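Local coordinates for putative dihydrodipicolinate synthase family protein (Coccidioides immitis, PDB 3QFE) that is of unknown function but belongs to the dihydrodipicolinate synthase family, whose members fold as TIM barrels, at residues A[18-23]-A[32-37]. Numbering follows the deposited sequence.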
ATOM      1  N   ALA A  18       4.815  -1.105   1.721  1.00 29.56           N
ATOM      2  CA  ALA A  18       6.254  -1.237   1.928  1.00 29.24           C
ATOM      3  C   ALA A  18       6.878  -2.360   1.099  1.00 29.70           C
ATOM      4  O   ALA A  18       6.282  -3.423   0.930  1.00 30.39           O
ATOM      5  CB  ALA A  18       6.548  -1.448   3.403  1.00 28.40           C
ATOM      6  N   VAL A  19       8.076  -2.114   0.577  1.00 29.54           N
ATOM      7  CA  VAL A  19       8.827  -3.152  -0.133  1.00 28.88           C
ATOM      8  C   VAL A  19       9.414  -4.157   0.872  1.00 28.96           C
ATOM      9  O   VAL A  19       9.407  -3.894   2.076  1.00 28.02           O
ATOM     10  CB  VAL A  19       9.935  -2.555  -1.041  1.00 29.15           C
ATOM     11  CG1 VAL A  19       9.301  -1.812  -2.216  1.00 29.49           C
ATOM     12  CG2 VAL A  19      10.870  -1.642  -0.270  1.00 26.57           C
ATOM     13  N   THR A  20       9.941  -5.282   0.370  1.00 28.93           N
ATOM     14  CA  THR A  20      10.506  -6.339   1.210  1.00 28.39           C
ATOM     15  C   THR A  20      11.994  -6.573   0.969  1.00 29.11           C
ATOM     16  O   THR A  20      12.442  -6.688  -0.179  1.00 30.22           O
ATOM     17  CB  THR A  20       9.736  -7.646   0.981  1.00 28.98           C
ATOM     18  OG1 THR A  20       8.372  -7.433   1.330  1.00 26.48           O
ATOM     19  CG2 THR A  20      10.309  -8.819   1.827  1.00 29.42           C
ATOM     20  N   PHE A  21      12.741  -6.684   2.066  1.00 28.62           N
ATOM     21  CA  PHE A  21      14.178  -6.923   2.068  1.00 28.80           C
ATOM     22  C   PHE A  21      14.484  -8.428   2.109  1.00 29.96           C
ATOM     23  O   PHE A  21      13.901  -9.147   2.913  1.00 28.63           O
ATOM     24  CB  PHE A  21      14.804  -6.256   3.318  1.00 28.59           C
ATOM     25  CG  PHE A  21      14.914  -4.747   3.223  1.00 27.79           C
ATOM     26  CD1 PHE A  21      16.105  -4.144   2.820  1.00 27.61           C
ATOM     27  CD2 PHE A  21      13.833  -3.935   3.508  1.00 25.83           C
ATOM     28  CE1 PHE A  21      16.218  -2.731   2.729  1.00 25.49           C
ATOM     29  CE2 PHE A  21      13.936  -2.540   3.394  1.00 26.40           C
ATOM     30  CZ  PHE A  21      15.144  -1.939   3.013  1.00 23.41           C
ATOM     31  N   PHE A  22      15.421  -8.887   1.266  1.00 31.50           N
ATOM     32  CA  PHE A  22      15.850 -10.286   1.253  1.00 33.44           C
ATOM     33  C   PHE A  22      17.355 -10.374   1.384  1.00 35.97           C
ATOM     34  O   PHE A  22      18.097  -9.689   0.644  1.00 36.96           O
ATOM     35  CB  PHE A  22      15.463 -11.003  -0.059  1.00 33.02           C
ATOM     36  CG  PHE A  22      13.989 -11.064  -0.313  1.00 33.23           C
ATOM     37  CD1 PHE A  22      13.161 -11.903   0.457  1.00 32.51           C
ATOM     38  CD2 PHE A  22      13.416 -10.311  -1.336  1.00 31.97           C
ATOM     39  CE1 PHE A  22      11.805 -11.977   0.226  1.00 29.14           C
ATOM     40  CE2 PHE A  22      12.049 -10.383  -1.581  1.00 30.08           C
ATOM     41  CZ  PHE A  22      11.241 -11.206  -0.782  1.00 31.75           C
ATOM     42  N   ASP A  23      17.817 -11.246   2.279  1.00 37.22           N
ATOM     43  CA  ASP A  23      19.224 -11.611   2.285  1.00 39.48           C
ATOM     44  C   ASP A  23      19.468 -12.478   1.045  1.00 40.38           C
ATOM     45  O   ASP A  23      18.966 -13.597   0.951  1.00 40.18           O
ATOM     46  CB  ASP A  23      19.588 -12.369   3.567  1.00 40.03           C
ATOM     47  CG  ASP A  23      21.047 -12.794   3.592  1.00 43.56           C
ATOM     48  OD1 ASP A  23      21.935 -11.926   3.646  1.00 48.42           O
ATOM     49  OD2 ASP A  23      21.322 -14.002   3.562  1.00 50.06           O
ATOM     50  N   ALA A  32      16.019  -7.510  10.412  1.00 30.34           N
ATOM     51  CA  ALA A  32      16.699  -6.378  11.035  1.00 30.61           C
ATOM     52  C   ALA A  32      16.622  -5.149  10.116  1.00 30.06           C
ATOM     53  O   ALA A  32      16.243  -4.054  10.564  1.00 30.47           O
ATOM     54  CB  ALA A  32      18.163  -6.726  11.418  1.00 30.46           C
ATOM     55  N   SER A  33      16.959  -5.309   8.840  1.00 29.19           N
ATOM     56  CA  SER A  33      16.808  -4.186   7.932  1.00 28.59           C
ATOM     57  C   SER A  33      15.345  -3.776   7.763  1.00 27.91           C
ATOM     58  O   SER A  33      15.021  -2.589   7.779  1.00 27.40           O
ATOM     59  CB  SER A  33      17.463  -4.481   6.596  1.00 29.08           C
ATOM     60  OG  SER A  33      18.810  -4.856   6.832  1.00 30.86           O
ATOM     61  N   GLN A  34      14.464  -4.765   7.616  1.00 27.11           N
ATOM     62  CA  GLN A  34      13.044  -4.524   7.449  1.00 25.42           C
ATOM     63  C   GLN A  34      12.465  -3.678   8.582  1.00 25.02           C
ATOM     64  O   GLN A  34      11.643  -2.792   8.341  1.00 24.84           O
ATOM     65  CB  GLN A  34      12.281  -5.862   7.386  1.00 25.40           C
ATOM     66  CG  GLN A  34      10.883  -5.711   6.841  1.00 25.16           C
ATOM     67  CD  GLN A  34      10.876  -5.446   5.352  1.00 24.87           C
ATOM     68  OE1 GLN A  34      11.276  -6.292   4.552  1.00 27.40           O
ATOM     69  NE2 GLN A  34      10.444  -4.278   4.974  1.00 25.95           N
ATOM     70  N   GLU A  35      12.839  -3.987   9.816  1.00 25.30           N
ATOM     71  CA  GLU A  35      12.350  -3.215  10.951  1.00 26.52           C
ATOM     72  C   GLU A  35      12.817  -1.735  10.894  1.00 26.50           C
ATOM     73  O   GLU A  35      12.005  -0.831  11.120  1.00 26.41           O
ATOM     74  CB  GLU A  35      12.762  -3.851  12.276  1.00 26.93           C
ATOM     75  CG  GLU A  35      11.909  -3.373  13.440  1.00 31.28           C
ATOM     76  CD  GLU A  35      12.486  -3.741  14.794  1.00 39.01           C
ATOM     77  OE1 GLU A  35      13.357  -4.620  14.828  1.00 45.26           O
ATOM     78  OE2 GLU A  35      12.083  -3.161  15.834  1.00 42.59           O
ATOM     79  N   ARG A  36      14.099  -1.518  10.582  1.00 26.39           N
ATOM     80  CA  ARG A  36      14.652  -0.176  10.408  0.60 27.01           C
ATOM     81  C   ARG A  36      13.867   0.602   9.384  1.00 26.59           C
ATOM     82  O   ARG A  36      13.563   1.779   9.587  1.00 26.96           O
ATOM     83  CB  ARG A  36      16.121  -0.218   9.966  0.60 27.40           C
ATOM     84  CG  ARG A  36      17.049  -0.747  11.014  0.60 28.81           C
ATOM     85  CD  ARG A  36      18.503  -0.536  10.645  0.60 31.21           C
ATOM     86  NE  ARG A  36      19.363  -0.930  11.760  0.60 33.75           N
ATOM     87  CZ  ARG A  36      20.689  -0.976  11.697  0.60 36.34           C
ATOM     88  NH1 ARG A  36      21.391  -1.342  12.767  0.60 37.47           N
ATOM     89  NH2 ARG A  36      21.311  -0.657  10.566  0.60 34.90           N
ATOM     90  N   TYR A  37      13.531  -0.068   8.283  1.00 26.27           N
ATOM     91  CA  TYR A  37      12.895   0.560   7.133  1.00 25.93           C
ATOM     92  C   TYR A  37      11.442   0.932   7.413  1.00 25.77           C
ATOM     93  O   TYR A  37      11.041   2.061   7.182  1.00 25.39           O
ATOM     94  CB  TYR A  37      12.998  -0.368   5.920  1.00 25.95           C
ATOM     95  CG  TYR A  37      12.381   0.191   4.654  1.00 26.31           C
ATOM     96  CD1 TYR A  37      12.994   1.241   3.953  1.00 28.90           C
ATOM     97  CD2 TYR A  37      11.191  -0.317   4.165  1.00 24.99           C
ATOM     98  CE1 TYR A  37      12.439   1.757   2.785  1.00 27.67           C
ATOM     99  CE2 TYR A  37      10.617   0.192   3.003  1.00 27.35           C
ATOM    100  CZ  TYR A  37      11.250   1.233   2.314  1.00 30.17           C
ATOM    101  OH  TYR A  37      10.677   1.739   1.154  1.00 31.17           O
TER
HETATM  102  O   HOH W   1      12.596  -8.704   4.945  1.00 25.40           O
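Phe21 lays the edge of its ring on the ring of Tyr37, its CE2 atom 3.4 Å from Tyr37 CG, in an offset edge-to-face pair whose planes stand 66° apart. CG of Tyr37 lies opposite its backbone N (chi1 -179°), which carries the phenol off the helix toward the segment 18-23. Farther out on that ring, Val19 CG2 lies 3.7 Å from Tyr37 OH, and Ala18 CB approaches the edge near CE2. A tyrosine suits this place because its ring packs among apolar groups while its hydroxyl reaches Asn223 OD1, an atom that also binds Val19 N.

Gln34 ties the helix to the loop of residues 19 to 21. Its chain bends at chi2 (73°), bringing the amide alongside these residues, where both of its ends are used. Gln34 NE2 donates to Val19 O over 3.1 Å, while Gln34 OE1 accepts a nearly straight bond from Phe21 N at 2.9 Å. Where the chain runs as loop, one side chain thus supplies both a donor, for Val19 O, and an acceptor, for Phe21 N, and the two bonds fix which way round the amide sits. A water donates to Gln34 OE1, giving that oxygen a second bond. Gln34 OE1 also lies in the plane of the Phe21 ring at its edge, 3.6 Å from Phe21 CD2. Over a face of that ring sits Ser33 CB, part of a short side chain in ordinary contact with it, its hydroxyl bonded to Asp30 OD2.

The contact joins the chain leaving barrel strand 13-17 to helix 31-42, which follows the small hairpin of strands 22-23 and 28-29. Helix 63-77 adds Leu69 against Thr20 and Gln34, while Ala269 of helix 262-271 packs on Tyr37.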